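Local atomic coordinates of FMN-dependent NADH:quinone oxidoreductase 1 (Bacillus anthracis, PDB entry 3U7I), a protein that probably uses FMN and NADH to reduce electrophilic quinones and to cleave the azo bond of aromatic azo compounds. Residues 8-13 and 96-101; 28-33 and 208-213; 37-42 and 214-219; 100-105 and 144-149. One frame throughout, in Å; residues are numbered along the deposited sequence.

Contacts 1 and 4 lie side by side in the parallel sheet of a flavodoxin-like fold, their centres about 8 Å apart, and share Ile100 and Val101 of strand 97-103. Contact 2 packs two helices over one face of that sheet, where Phe30 CE2 lies 3.7 Å from Val99 CG2 and Phe30 CE1 lies 3.6 Å from Leu145 CD2. Contact 3 continues contact 2 beyond the C-terminal ends of the same helices, with centres about 9 Å apart, and touches neither strand pair. The predicted FMN-binding residue Ser23 is near contacts 1 and 4: its side chain is about 3 Å from that of His13 and about 4 Å from that of Ala149.

Contact 1. Residues 8-13 and 96-101; sequences LIINAH and NTYVIV
Leu8 and Ile10 pair with Tyr98 and Ile100 in parallel strands, joined by backbone hydrogen bonds. Leu8 and Ile10 give their N-H groups to Thr97 and Val99, and their carbonyls accept from Val99 and Val101. One further bond, Ala12 N to Val101 O at 2.7 Å, closes the ladder and is the most bent, at 147°.

Apolar side chains meet on both faces. Ile10 lies beside Ile100, its CD1 4.0 Å from Ile100 CG1, and the same methyl meets Tyr98 CD1 obliquely at 4.3 Å. On the other face Ile9 CD1 reaches Val99 CB at 4.1 Å.

Polar side chains bond at both ends of the pair: Thr97 to Arg143 and Tyr98 to Phe92 O at one, Asn11 at the other. With CG anti to the backbone N (chi1 178°), Asn11 turns OD1 onward to accept from His13 N at 3.0 Å, an Asx turn, while ND2 is hydrogen-bonded to Val16 O and Asn48 OD1.

An apolar middle thus lies between polar ends, and His13 beside Ser23, a predicted FMN-binding residue, is consistent with cofactor binding at the C-terminal end of the sheet, as in flavodoxin-like proteins.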
loop_
_atom_site.group_PDB
_atom_site.type_symbol
_atom_site.label_atom_id
_atom_site.label_comp_id
_atom_site.label_asym_id
_atom_site.label_seq_id
_atom_site.Cartn_x
_atom_site.Cartn_y
_atom_site.Cartn_z
ATOM N N LEU C 8 8.486 -6.196 -19.054
ATOM C CA LEU C 8 7.671 -6.930 -18.100
ATOM C C LEU C 8 6.409 -6.148 -17.749
ATOM O O LEU C 8 6.478 -5.005 -17.294
ATOM C CB LEU C 8 8.479 -7.269 -16.836
ATOM C CG LEU C 8 7.770 -7.941 -15.652
ATOM C CD1 LEU C 8 7.233 -9.328 -16.014
ATOM C CD2 LEU C 8 8.691 -8.008 -14.429
ATOM N N ILE C 9 5.261 -6.773 -17.983
ATOM C CA ILE C 9 3.976 -6.201 -17.593
ATOM C C ILE C 9 3.667 -6.620 -16.159
ATOM O O ILE C 9 3.609 -7.816 -15.852
ATOM C CB ILE C 9 2.807 -6.682 -18.511
ATOM C CG1 ILE C 9 3.230 -6.723 -19.987
ATOM C CG2 ILE C 9 1.550 -5.818 -18.284
ATOM C CD1 ILE C 9 3.781 -5.414 -20.503
ATOM N N ILE C 10 3.491 -5.629 -15.289
ATOM C CA ILE C 10 3.044 -5.863 -13.920
ATOM C C ILE C 10 1.600 -5.379 -13.799
ATOM O O ILE C 10 1.337 -4.180 -13.655
ATOM C CB ILE C 10 3.931 -5.143 -12.892
ATOM C CG1 ILE C 10 5.391 -5.570 -13.054
ATOM C CG2 ILE C 10 3.422 -5.402 -11.470
ATOM C CD1 ILE C 10 6.388 -4.489 -12.652
ATOM N N ASN C 11 0.671 -6.324 -13.904
ATOM C CA ASN C 11 -0.752 -6.021 -13.897
ATOM C C ASN C 11 -1.333 -6.055 -12.477
ATOM O O ASN C 11 -1.525 -7.128 -11.901
ATOM C CB ASN C 11 -1.483 -7.004 -14.810
ATOM C CG ASN C 11 -2.981 -6.791 -14.824
ATOM O OD1 ASN C 11 -3.504 -5.860 -14.198
ATOM N ND2 ASN C 11 -3.687 -7.650 -15.560
ATOM N N ALA C 12 -1.612 -4.882 -11.920
ATOM C CA ALA C 12 -2.092 -4.795 -10.534
ATOM C C ALA C 12 -3.625 -4.662 -10.417
ATOM O O ALA C 12 -4.146 -4.238 -9.380
ATOM C CB ALA C 12 -1.395 -3.651 -9.800
ATOM N N HIS C 13 -4.343 -5.023 -11.478
ATOM C CA HIS C 13 -5.797 -4.901 -11.487
ATOM C C HIS C 13 -6.469 -6.169 -10.959
ATOM O O HIS C 13 -6.241 -7.245 -11.481
ATOM C CB HIS C 13 -6.306 -4.601 -12.899
ATOM C CG HIS C 13 -7.614 -3.870 -12.916
ATOM N ND1 HIS C 13 -8.754 -4.377 -12.331
ATOM C CD2 HIS C 13 -7.956 -2.663 -13.425
ATOM C CE1 HIS C 13 -9.747 -3.518 -12.485
ATOM N NE2 HIS C 13 -9.290 -2.470 -13.145
ATOM N N ASN C 96 14.330 -4.705 -18.714
ATOM C CA ASN C 96 14.814 -3.323 -18.681
ATOM C C ASN C 96 13.719 -2.301 -18.991
ATOM O O ASN C 96 13.968 -1.093 -18.996
ATOM C CB ASN C 96 16.051 -3.116 -19.568
ATOM C CG ASN C 96 15.709 -3.019 -21.026
ATOM O OD1 ASN C 96 14.922 -3.808 -21.538
ATOM N ND2 ASN C 96 16.290 -2.038 -21.710
ATOM N N THR C 97 12.508 -2.800 -19.234
ATOM C CA THR C 97 11.324 -1.962 -19.432
ATOM C C THR C 97 10.170 -2.538 -18.604
ATOM O O THR C 97 9.870 -3.737 -18.684
ATOM C CB THR C 97 10.924 -1.863 -20.937
ATOM O OG1 THR C 97 12.015 -1.330 -21.705
ATOM C CG2 THR C 97 9.685 -0.981 -21.124
ATOM N N TYR C 98 9.539 -1.692 -17.790
ATOM C CA TYR C 98 8.468 -2.139 -16.904
ATOM C C TYR C 98 7.184 -1.398 -17.229
ATOM O O TYR C 98 7.210 -0.193 -17.487
ATOM C CB TYR C 98 8.828 -1.882 -15.434
ATOM C CG TYR C 98 10.126 -2.525 -14.996
ATOM C CD1 TYR C 98 10.173 -3.879 -14.648
ATOM C CD2 TYR C 98 11.307 -1.783 -14.929
ATOM C CE1 TYR C 98 11.365 -4.480 -14.255
ATOM C CE2 TYR C 98 12.501 -2.368 -14.537
ATOM C CZ TYR C 98 12.527 -3.721 -14.197
ATOM O OH TYR C 98 13.714 -4.318 -13.800
ATOM N N VAL C 99 6.060 -2.110 -17.225
ATOM C CA VAL C 99 4.756 -1.453 -17.367
ATOM C C VAL C 99 3.827 -1.853 -16.220
ATOM O O VAL C 99 3.437 -3.018 -16.109
ATOM C CB VAL C 99 4.077 -1.751 -18.738
ATOM C CG1 VAL C 99 2.741 -0.994 -18.856
ATOM C CG2 VAL C 99 5.005 -1.372 -19.892
ATOM N N ILE C 100 3.484 -0.887 -15.368
ATOM C CA ILE C 100 2.557 -1.126 -14.263
ATOM C C ILE C 100 1.142 -0.650 -14.602
ATOM O O ILE C 100 0.933 0.504 -14.979
ATOM C CB ILE C 100 3.039 -0.457 -12.941
ATOM C CG1 ILE C 100 4.338 -1.114 -12.461
ATOM C CG2 ILE C 100 1.930 -0.515 -11.866
ATOM C CD1 ILE C 100 4.902 -0.546 -11.164
ATOM N N VAL C 101 0.179 -1.559 -14.472
ATOM C CA VAL C 101 -1.232 -1.248 -14.711
ATOM C C VAL C 101 -2.013 -1.342 -13.392
ATOM O O VAL C 101 -2.008 -2.379 -12.727
ATOM C CB VAL C 101 -1.853 -2.203 -15.774
ATOM C CG1 VAL C 101 -3.242 -1.718 -16.220
ATOM C CG2 VAL C 101 -0.901 -2.355 -16.979
#

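Contact 2. Residues 28-33 and 208-213; sequences KHFLES and EAASRL
The Phe30 ring reaches helix 208-213 with its CE1 and CZ corner, within a pair of helices packed over one face of the central parallel sheet of the flavodoxin-like α/β fold. Near the ring plane, at the edge, lies Ala209 C, 4.4 Å from Phe30 CE1. Ala210 CA and Leu213 CD1 approach obliquely instead, at 3.9 Å from Phe30 CE1 and 4.0 Å from Phe30 CZ respectively. The other flat group, the Arg212 guanidinium, has Leu213 CG over one face toward its rim, and its nitrogens are held by a salt bridge to Asp181 and a hydrogen bond to Gln183.

The two helices are 22-37 and 195-214. The axes of segments 28-33 and 208-213 come within 9.0 Å at an angle of 39°, both running in broadly the same direction. The small side chains of Ala210 and Ser33 face the partner helix and permit this approach, and the two CA atoms are 6.2 Å apart. No hydrogen bond crosses between the segments.

Phe30 does the bridging. A chi1 of 167° swings its ring to a place where it also touches Leu145 of the sheet and Tyr34 one turn on, the two ring planes being about 20° apart. Leu213 crosses Phe30 at about a right angle. Glu207 OE2 is hydrogen-bonded to His29 NE2, a polar tie between the same two helices. The closest touch across the segments is polar against apolar, Ser33 OG resting 3.4 Å from the Ala210 CB methyl.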
loop_
_atom_site.group_PDB
_atom_site.type_symbol
_atom_site.label_atom_id
_atom_site.label_comp_id
_atom_site.label_asym_id
_atom_site.label_seq_id
_atom_site.Cartn_x
_atom_site.Cartn_y
_atom_site.Cartn_z
ATOM N N LYS C 28 -4.115 -2.288 -23.125
ATOM C CA LYS C 28 -4.215 -3.097 -24.337
ATOM C C LYS C 28 -3.947 -2.252 -25.587
ATOM O O LYS C 28 -3.335 -2.716 -26.557
ATOM C CB LYS C 28 -5.576 -3.789 -24.408
ATOM C CG LYS C 28 -5.767 -4.878 -23.356
ATOM C CD LYS C 28 -7.248 -5.024 -22.983
ATOM C CE LYS C 28 -7.744 -6.451 -23.156
ATOM N NZ LYS C 28 -7.603 -6.901 -24.575
ATOM N N HIS C 29 -4.382 -0.998 -25.548
ATOM C CA HIS C 29 -4.076 -0.057 -26.617
ATOM C C HIS C 29 -2.566 0.191 -26.667
ATOM O O HIS C 29 -1.968 0.166 -27.746
ATOM C CB HIS C 29 -4.832 1.255 -26.413
ATOM C CG HIS C 29 -4.804 2.163 -27.606
ATOM N ND1 HIS C 29 -5.605 1.966 -28.710
ATOM C CD2 HIS C 29 -4.069 3.272 -27.866
ATOM C CE1 HIS C 29 -5.363 2.914 -29.598
ATOM N NE2 HIS C 29 -4.430 3.715 -29.113
ATOM N N PHE C 30 -1.959 0.422 -25.499
ATOM C CA PHE C 30 -0.507 0.549 -25.403
ATOM C C PHE C 30 0.206 -0.669 -26.002
ATOM O O PHE C 30 1.120 -0.521 -26.820
ATOM C CB PHE C 30 -0.038 0.761 -23.952
ATOM C CG PHE C 30 1.453 0.574 -23.771
ATOM C CD1 PHE C 30 2.342 1.592 -24.098
ATOM C CD2 PHE C 30 1.967 -0.631 -23.309
ATOM C CE1 PHE C 30 3.716 1.412 -23.949
ATOM C CE2 PHE C 30 3.336 -0.819 -23.167
ATOM C CZ PHE C 30 4.211 0.206 -23.484
ATOM N N LEU C 31 -0.214 -1.867 -25.596
ATOM C CA LEU C 31 0.498 -3.083 -25.978
ATOM C C LEU C 31 0.455 -3.332 -27.484
ATOM O O LEU C 31 1.452 -3.746 -28.086
ATOM C CB LEU C 31 -0.036 -4.294 -25.210
ATOM C CG LEU C 31 0.805 -5.573 -25.321
ATOM C CD1 LEU C 31 2.194 -5.372 -24.726
ATOM C CD2 LEU C 31 0.096 -6.745 -24.654
ATOM N N GLU C 32 -0.701 -3.075 -28.087
ATOM C CA GLU C 32 -0.854 -3.195 -29.534
ATOM C C GLU C 32 0.089 -2.234 -30.252
ATOM O O GLU C 32 0.799 -2.612 -31.185
ATOM C CB GLU C 32 -2.302 -2.913 -29.929
ATOM C CG GLU C 32 -2.588 -3.071 -31.415
ATOM C CD GLU C 32 -4.038 -2.771 -31.774
ATOM O OE1 GLU C 32 -4.857 -2.539 -30.854
ATOM O OE2 GLU C 32 -4.357 -2.767 -32.983
ATOM N N SER C 33 0.093 -0.987 -29.794
ATOM C CA SER C 33 0.967 0.055 -30.330
ATOM C C SER C 33 2.463 -0.270 -30.144
ATOM O O SER C 33 3.265 -0.158 -31.086
ATOM C CB SER C 33 0.614 1.394 -29.671
ATOM O OG SER C 33 1.385 2.456 -30.196
ATOM N N GLU C 208 2.204 7.758 -27.755
ATOM C CA GLU C 208 3.434 8.524 -27.629
ATOM C C GLU C 208 4.456 7.820 -26.729
ATOM O O GLU C 208 5.655 7.866 -27.000
ATOM C CB GLU C 208 3.122 9.930 -27.111
ATOM C CG GLU C 208 2.282 10.757 -28.075
ATOM C CD GLU C 208 1.559 11.915 -27.399
ATOM O OE1 GLU C 208 1.060 11.736 -26.263
ATOM O OE2 GLU C 208 1.482 13.005 -28.009
ATOM N N ALA C 209 3.980 7.168 -25.664
ATOM C CA ALA C 209 4.850 6.400 -24.765
ATOM C C ALA C 209 5.426 5.165 -25.453
ATOM O O ALA C 209 6.586 4.808 -25.239
ATOM C CB ALA C 209 4.092 5.991 -23.502
ATOM N N ALA C 210 4.601 4.514 -26.273
ATOM C CA ALA C 210 5.018 3.349 -27.050
ATOM C C ALA C 210 6.142 3.704 -28.028
ATOM O O ALA C 210 7.134 2.980 -28.129
ATOM C CB ALA C 210 3.826 2.756 -27.794
ATOM N N SER C 211 5.975 4.817 -28.744
ATOM C CA SER C 211 7.006 5.331 -29.647
ATOM C C SER C 211 8.295 5.613 -28.885
ATOM O O SER C 211 9.385 5.204 -29.300
ATOM C CB SER C 211 6.542 6.628 -30.316
ATOM O OG SER C 211 5.482 6.389 -31.217
ATOM N N ARG C 212 8.161 6.341 -27.779
ATOM C CA ARG C 212 9.303 6.690 -26.949
ATOM C C ARG C 212 10.056 5.438 -26.499
ATOM O O ARG C 212 11.262 5.309 -26.738
ATOM C CB ARG C 212 8.862 7.521 -25.735
ATOM C CG ARG C 212 10.024 8.026 -24.872
ATOM C CD ARG C 212 9.552 8.937 -23.743
ATOM N NE ARG C 212 8.715 8.231 -22.782
ATOM C CZ ARG C 212 9.180 7.450 -21.809
ATOM N NH1 ARG C 212 10.487 7.259 -21.669
ATOM N NH2 ARG C 212 8.334 6.852 -20.983
ATOM N N LEU C 213 9.340 4.510 -25.864
ATOM C CA LEU C 213 9.977 3.318 -25.306
ATOM C C LEU C 213 10.619 2.436 -26.379
ATOM O O LEU C 213 11.658 1.829 -26.142
ATOM C CB LEU C 213 8.995 2.512 -24.442
ATOM C CG LEU C 213 8.581 3.113 -23.087
ATOM C CD1 LEU C 213 7.420 2.336 -22.475
ATOM C CD2 LEU C 213 9.763 3.185 -22.117
#

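Contact 3. Residues 37-42 and 214-219; sequences LISNNE and ANKYIF
Ile38 and Ala214 bring the two backbones together, with their CA atoms 5.1 Å apart, where both chains are leaving helices. Helix 195-214 ends in a Schellman motif: Asn215 takes a positive phi of 64°, and Lys216 N probably bonds back to Ser211 O in the last turn. The other chain, after Leu37, passes into a type I beta turn from Ser39 to Glu42 that leads to strand 43-48 of the flavodoxin-like sheet. Glu42 OE2 and Thr7 OG1 of strand 6-11 are hydrogen-bonded.

Among the side chains, Leu37 is central and is the buried one of the contact. Its CB is pressed against Ala214 CB at 3.4 Å, closer than two saturated carbons normally sit. Farther out, Leu37 CD2 lies 3.8 Å from Lys216 CB, the two side chains running past one another head to tail. The Lys216 chain is bent at chi2 (-85°) and again at its end, so that it folds back over the carbonyl of Leu37, with CG 3.5 Å from Leu37 O. Lys216 NZ is modelled as donating to that same oxygen, but the separation is too short to be trusted in detail for an exposed lysine.

The contact therefore joins the C-terminal tail to the loop after helix 22-37, at the surface and away from the predicted FMN-binding residues. At its outer limit Ile218 CD1 just reaches Leu37 CD2, at 4.5 Å.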
loop_
_atom_site.group_PDB
_atom_site.type_symbol
_atom_site.label_atom_id
_atom_site.label_comp_id
_atom_site.label_asym_id
_atom_site.label_seq_id
_atom_site.Cartn_x
_atom_site.Cartn_y
_atom_site.Cartn_z
ATOM N N LEU C 37 6.183 -1.435 -32.821
ATOM C CA LEU C 37 7.402 -0.629 -32.889
ATOM C C LEU C 37 8.668 -1.322 -32.355
ATOM O O LEU C 37 9.776 -0.996 -32.782
ATOM C CB LEU C 37 7.187 0.717 -32.179
ATOM C CG LEU C 37 6.061 1.602 -32.718
ATOM C CD1 LEU C 37 5.801 2.746 -31.753
ATOM C CD2 LEU C 37 6.374 2.120 -34.114
ATOM N N ILE C 38 8.500 -2.271 -31.432
ATOM C CA ILE C 38 9.649 -2.953 -30.828
ATOM C C ILE C 38 10.466 -3.729 -31.863
ATOM O O ILE C 38 9.918 -4.271 -32.829
ATOM C CB ILE C 38 9.259 -3.898 -29.634
ATOM C CG1 ILE C 38 8.304 -5.011 -30.071
ATOM C CG2 ILE C 38 8.660 -3.114 -28.468
ATOM C CD1 ILE C 38 7.835 -5.855 -28.910
ATOM N N SER C 39 11.778 -3.767 -31.656
ATOM C CA SER C 39 12.673 -4.564 -32.489
ATOM C C SER C 39 12.402 -6.050 -32.261
ATOM O O SER C 39 11.790 -6.431 -31.262
ATOM C CB SER C 39 14.134 -4.233 -32.178
ATOM O OG SER C 39 14.440 -2.901 -32.562
ATOM N N ASN C 40 12.853 -6.884 -33.193
ATOM C CA ASN C 40 12.584 -8.318 -33.124
ATOM C C ASN C 40 13.312 -9.010 -31.961
ATOM O O ASN C 40 13.011 -10.153 -31.616
ATOM C CB ASN C 40 12.897 -8.999 -34.466
ATOM C CG ASN C 40 14.338 -8.788 -34.915
ATOM O OD1 ASN C 40 14.913 -7.713 -34.730
ATOM N ND2 ASN C 40 14.927 -9.816 -35.516
ATOM N N ASN C 41 14.263 -8.311 -31.349
ATOM C CA ASN C 41 14.991 -8.889 -30.222
ATOM C C ASN C 41 14.240 -8.787 -28.898
ATOM O O ASN C 41 14.636 -9.400 -27.898
ATOM C CB ASN C 41 16.396 -8.287 -30.097
ATOM C CG ASN C 41 16.383 -6.798 -29.800
ATOM O OD1 ASN C 41 15.357 -6.220 -29.427
ATOM N ND2 ASN C 41 17.541 -6.168 -29.958
ATOM N N GLU C 42 13.151 -8.020 -28.895
ATOM C CA GLU C 42 12.409 -7.744 -27.665
ATOM C C GLU C 42 11.403 -8.833 -27.342
ATOM O O GLU C 42 10.596 -9.211 -28.197
ATOM C CB GLU C 42 11.660 -6.410 -27.777
ATOM C CG GLU C 42 10.991 -5.967 -26.476
ATOM C CD GLU C 42 11.982 -5.331 -25.508
ATOM O OE1 GLU C 42 13.102 -4.997 -25.943
ATOM O OE2 GLU C 42 11.643 -5.158 -24.317
ATOM N N ALA C 214 9.996 2.380 -27.553
ATOM C CA ALA C 214 10.514 1.593 -28.672
ATOM C C ALA C 214 11.548 2.388 -29.450
ATOM O O ALA C 214 12.264 1.840 -30.294
ATOM C CB ALA C 214 9.385 1.169 -29.591
ATOM N N ASN C 215 11.618 3.683 -29.152
ATOM C CA ASN C 215 12.558 4.591 -29.794
ATOM C C ASN C 215 12.299 4.733 -31.293
ATOM O O ASN C 215 13.235 4.872 -32.090
ATOM C CB ASN C 215 13.998 4.152 -29.539
ATOM C CG ASN C 215 14.997 5.249 -29.833
ATOM O OD1 ASN C 215 14.660 6.433 -29.803
ATOM N ND2 ASN C 215 16.235 4.865 -30.119
ATOM N N LYS C 216 11.021 4.694 -31.662
ATOM C CA LYS C 216 10.596 4.863 -33.051
ATOM C C LYS C 216 9.693 6.095 -33.184
ATOM O O LYS C 216 9.104 6.563 -32.204
ATOM C CB LYS C 216 9.832 3.625 -33.541
ATOM C CG LYS C 216 10.578 2.308 -33.417
ATOM C CD LYS C 216 11.490 2.056 -34.602
ATOM C CE LYS C 216 12.209 0.712 -34.477
ATOM N NZ LYS C 216 11.284 -0.463 -34.477
ATOM N N TYR C 217 9.592 6.620 -34.397
ATOM C CA TYR C 217 8.645 7.676 -34.678
ATOM C C TYR C 217 7.743 7.185 -35.801
ATOM O O TYR C 217 8.223 6.736 -36.842
ATOM C CB TYR C 217 9.368 8.969 -35.076
ATOM C CG TYR C 217 8.466 10.190 -35.072
ATOM C CD1 TYR C 217 8.406 11.033 -33.967
ATOM C CD2 TYR C 217 7.658 10.486 -36.165
ATOM C CE1 TYR C 217 7.576 12.137 -33.956
ATOM C CE2 TYR C 217 6.819 11.586 -36.159
ATOM C CZ TYR C 217 6.786 12.410 -35.054
ATOM O OH TYR C 217 5.958 13.510 -35.050
ATOM N N ILE C 218 6.436 7.244 -35.591
ATOM C CA ILE C 218 5.496 6.821 -36.622
ATOM C C ILE C 218 4.734 8.032 -37.178
ATOM O O ILE C 218 4.362 8.937 -36.432
ATOM C CB ILE C 218 4.555 5.699 -36.099
ATOM C CG1 ILE C 218 3.798 5.041 -37.249
ATOM C CG2 ILE C 218 3.609 6.222 -35.025
ATOM C CD1 ILE C 218 3.240 3.694 -36.877
ATOM N N PHE C 219 4.533 8.055 -38.492
ATOM C CA PHE C 219 3.953 9.212 -39.180
ATOM C C PHE C 219 3.077 8.789 -40.362
ATOM O O PHE C 219 3.439 7.897 -41.133
ATOM C CB PHE C 219 5.073 10.162 -39.647
ATOM C CG PHE C 219 4.693 11.067 -40.804
ATOM C CD1 PHE C 219 3.969 12.232 -40.593
ATOM C CD2 PHE C 219 5.105 10.771 -42.099
ATOM C CE1 PHE C 219 3.642 13.072 -41.659
ATOM C CE2 PHE C 219 4.780 11.607 -43.168
ATOM C CZ PHE C 219 4.046 12.755 -42.948
#

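Contact 4. Residues 100-105 and 144-149; sequences IVLPLH and MLVIQA
Gln148 crosses Leu102 and Leu104 at a slant, on a strand that lies parallel to 100-103 in the central sheet of the flavodoxin-like fold. Its CB meets Leu102 CD2 at 4.0 Å. An extended chain (chi1 175°) then takes CG and CD past Leu104 CB, each 4.0 Å from it. At the tip the amide meets the two methyls of Leu104, OE1 near CD1 and NE2 near CD2. OE1 is hydrogen-bonded to Ser166 OG and NE2 to Glu164 OE2, so a buried amide is tied to the start of helix 165-177 while leucines cover it.

The backbones form a ladder of hydrogen bonds. Ile100 N and Leu102 N donate to Leu145 O and Ile147 O; in return Ile100 O receives Ile147 N, and Leu102 O receives Ala149 N. Leu104 N donates to Ala149 O at 2.9 Å, prolonging the pairing toward the loop whose His105 O accepts from Lys114 of the second subunit. On the other face Ala149 touches Ser23, predicted to bind FMN. With chi1 at 72° and chi2 at 160°, Leu102 turns its CD2 to 3.5 Å from Val146 CG1.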
loop_
_atom_site.group_PDB
_atom_site.type_symbol
_atom_site.label_atom_id
_atom_site.label_comp_id
_atom_site.label_asym_id
_atom_site.label_seq_id
_atom_site.Cartn_x
_atom_site.Cartn_y
_atom_site.Cartn_z
ATOM N N ILE C 100 3.484 -0.887 -15.368
ATOM C CA ILE C 100 2.557 -1.126 -14.263
ATOM C C ILE C 100 1.142 -0.650 -14.602
ATOM O O ILE C 100 0.933 0.504 -14.979
ATOM C CB ILE C 100 3.039 -0.457 -12.941
ATOM C CG1 ILE C 100 4.338 -1.114 -12.461
ATOM C CG2 ILE C 100 1.930 -0.515 -11.866
ATOM C CD1 ILE C 100 4.902 -0.546 -11.164
ATOM N N VAL C 101 0.179 -1.559 -14.472
ATOM C CA VAL C 101 -1.232 -1.248 -14.711
ATOM C C VAL C 101 -2.013 -1.342 -13.392
ATOM O O VAL C 101 -2.008 -2.379 -12.727
ATOM C CB VAL C 101 -1.853 -2.203 -15.774
ATOM C CG1 VAL C 101 -3.242 -1.718 -16.220
ATOM C CG2 VAL C 101 -0.901 -2.355 -16.979
ATOM N N LEU C 102 -2.678 -0.260 -13.009
ATOM C CA LEU C 102 -3.440 -0.275 -11.766
ATOM C C LEU C 102 -4.630 0.656 -11.803
ATOM O O LEU C 102 -4.592 1.702 -12.465
ATOM C CB LEU C 102 -2.558 0.117 -10.577
ATOM C CG LEU C 102 -2.153 1.591 -10.482
ATOM C CD1 LEU C 102 -1.714 1.949 -9.061
ATOM C CD2 LEU C 102 -1.056 1.894 -11.499
ATOM N N PRO C 103 -5.707 0.260 -11.104
ATOM C CA PRO C 103 -6.766 1.191 -10.716
ATOM C C PRO C 103 -6.355 1.856 -9.407
ATOM O O PRO C 103 -5.817 1.184 -8.525
ATOM C CB PRO C 103 -7.970 0.274 -10.493
ATOM C CG PRO C 103 -7.385 -1.013 -10.063
ATOM C CD PRO C 103 -6.047 -1.135 -10.765
ATOM N N LEU C 104 -6.572 3.160 -9.297
ATOM C CA LEU C 104 -6.312 3.873 -8.054
ATOM C C LEU C 104 -7.540 3.763 -7.164
ATOM O O LEU C 104 -8.603 4.318 -7.485
ATOM C CB LEU C 104 -5.998 5.348 -8.321
ATOM C CG LEU C 104 -5.703 6.202 -7.085
ATOM C CD1 LEU C 104 -4.508 5.643 -6.327
ATOM C CD2 LEU C 104 -5.457 7.648 -7.477
ATOM N N HIS C 105 -7.404 3.023 -6.064
ATOM C CA HIS C 105 -8.465 2.964 -5.072
ATOM C C HIS C 105 -7.906 3.353 -3.719
ATOM O O HIS C 105 -6.898 2.798 -3.274
ATOM C CB HIS C 105 -9.098 1.575 -4.999
ATOM C CG HIS C 105 -10.392 1.550 -4.240
ATOM N ND1 HIS C 105 -11.404 2.463 -4.463
ATOM C CD2 HIS C 105 -10.834 0.735 -3.252
ATOM C CE1 HIS C 105 -12.415 2.206 -3.649
ATOM N NE2 HIS C 105 -12.096 1.160 -2.907
HETATM N N MSE C 144 10.366 2.786 -16.877
HETATM C CA MSE C 144 9.106 2.426 -16.240
HETATM C C MSE C 144 7.967 3.299 -16.756
HETATM O O MSE C 144 8.096 4.521 -16.860
HETATM C CB MSE C 144 9.212 2.533 -14.711
HETATM C CG MSE C 144 7.864 2.598 -13.979
HETATM SE SE MSE C 144 6.851 0.908 -13.832
HETATM C CE MSE C 144 8.094 -0.109 -12.712
ATOM N N LEU C 145 6.855 2.649 -17.085
ATOM C CA LEU C 145 5.624 3.330 -17.468
ATOM C C LEU C 145 4.518 2.852 -16.546
ATOM O O LEU C 145 4.318 1.650 -16.373
ATOM C CB LEU C 145 5.256 3.033 -18.920
ATOM C CG LEU C 145 3.924 3.614 -19.403
ATOM C CD1 LEU C 145 4.009 5.135 -19.570
ATOM C CD2 LEU C 145 3.495 2.944 -20.709
ATOM N N VAL C 146 3.803 3.792 -15.938
ATOM C CA VAL C 146 2.674 3.442 -15.086
ATOM C C VAL C 146 1.375 3.857 -15.775
ATOM O O VAL C 146 1.256 4.991 -16.241
ATOM C CB VAL C 146 2.778 4.132 -13.709
ATOM C CG1 VAL C 146 1.534 3.846 -12.872
ATOM C CG2 VAL C 146 4.032 3.681 -12.984
ATOM N N ILE C 147 0.425 2.932 -15.875
ATOM C CA ILE C 147 -0.885 3.233 -16.442
ATOM C C ILE C 147 -1.916 3.206 -15.317
ATOM O O ILE C 147 -2.276 2.140 -14.814
ATOM C CB ILE C 147 -1.278 2.219 -17.554
ATOM C CG1 ILE C 147 -0.355 2.384 -18.770
ATOM C CG2 ILE C 147 -2.735 2.410 -17.962
ATOM C CD1 ILE C 147 -0.531 1.311 -19.825
ATOM N N GLN C 148 -2.414 4.378 -14.941
ATOM C CA GLN C 148 -3.322 4.496 -13.792
ATOM C C GLN C 148 -4.682 5.083 -14.147
ATOM O O GLN C 148 -4.761 6.191 -14.682
ATOM C CB GLN C 148 -2.670 5.354 -12.692
ATOM C CG GLN C 148 -3.557 5.653 -11.474
ATOM C CD GLN C 148 -2.838 6.507 -10.431
ATOM O OE1 GLN C 148 -2.172 5.980 -9.532
ATOM N NE2 GLN C 148 -2.959 7.831 -10.551
ATOM N N ALA C 149 -5.750 4.343 -13.843
ATOM C CA ALA C 149 -7.116 4.839 -14.021
ATOM C C ALA C 149 -7.642 5.278 -12.674
ATOM O O ALA C 149 -7.469 4.562 -11.683
ATOM C CB ALA C 149 -8.019 3.753 -14.595
#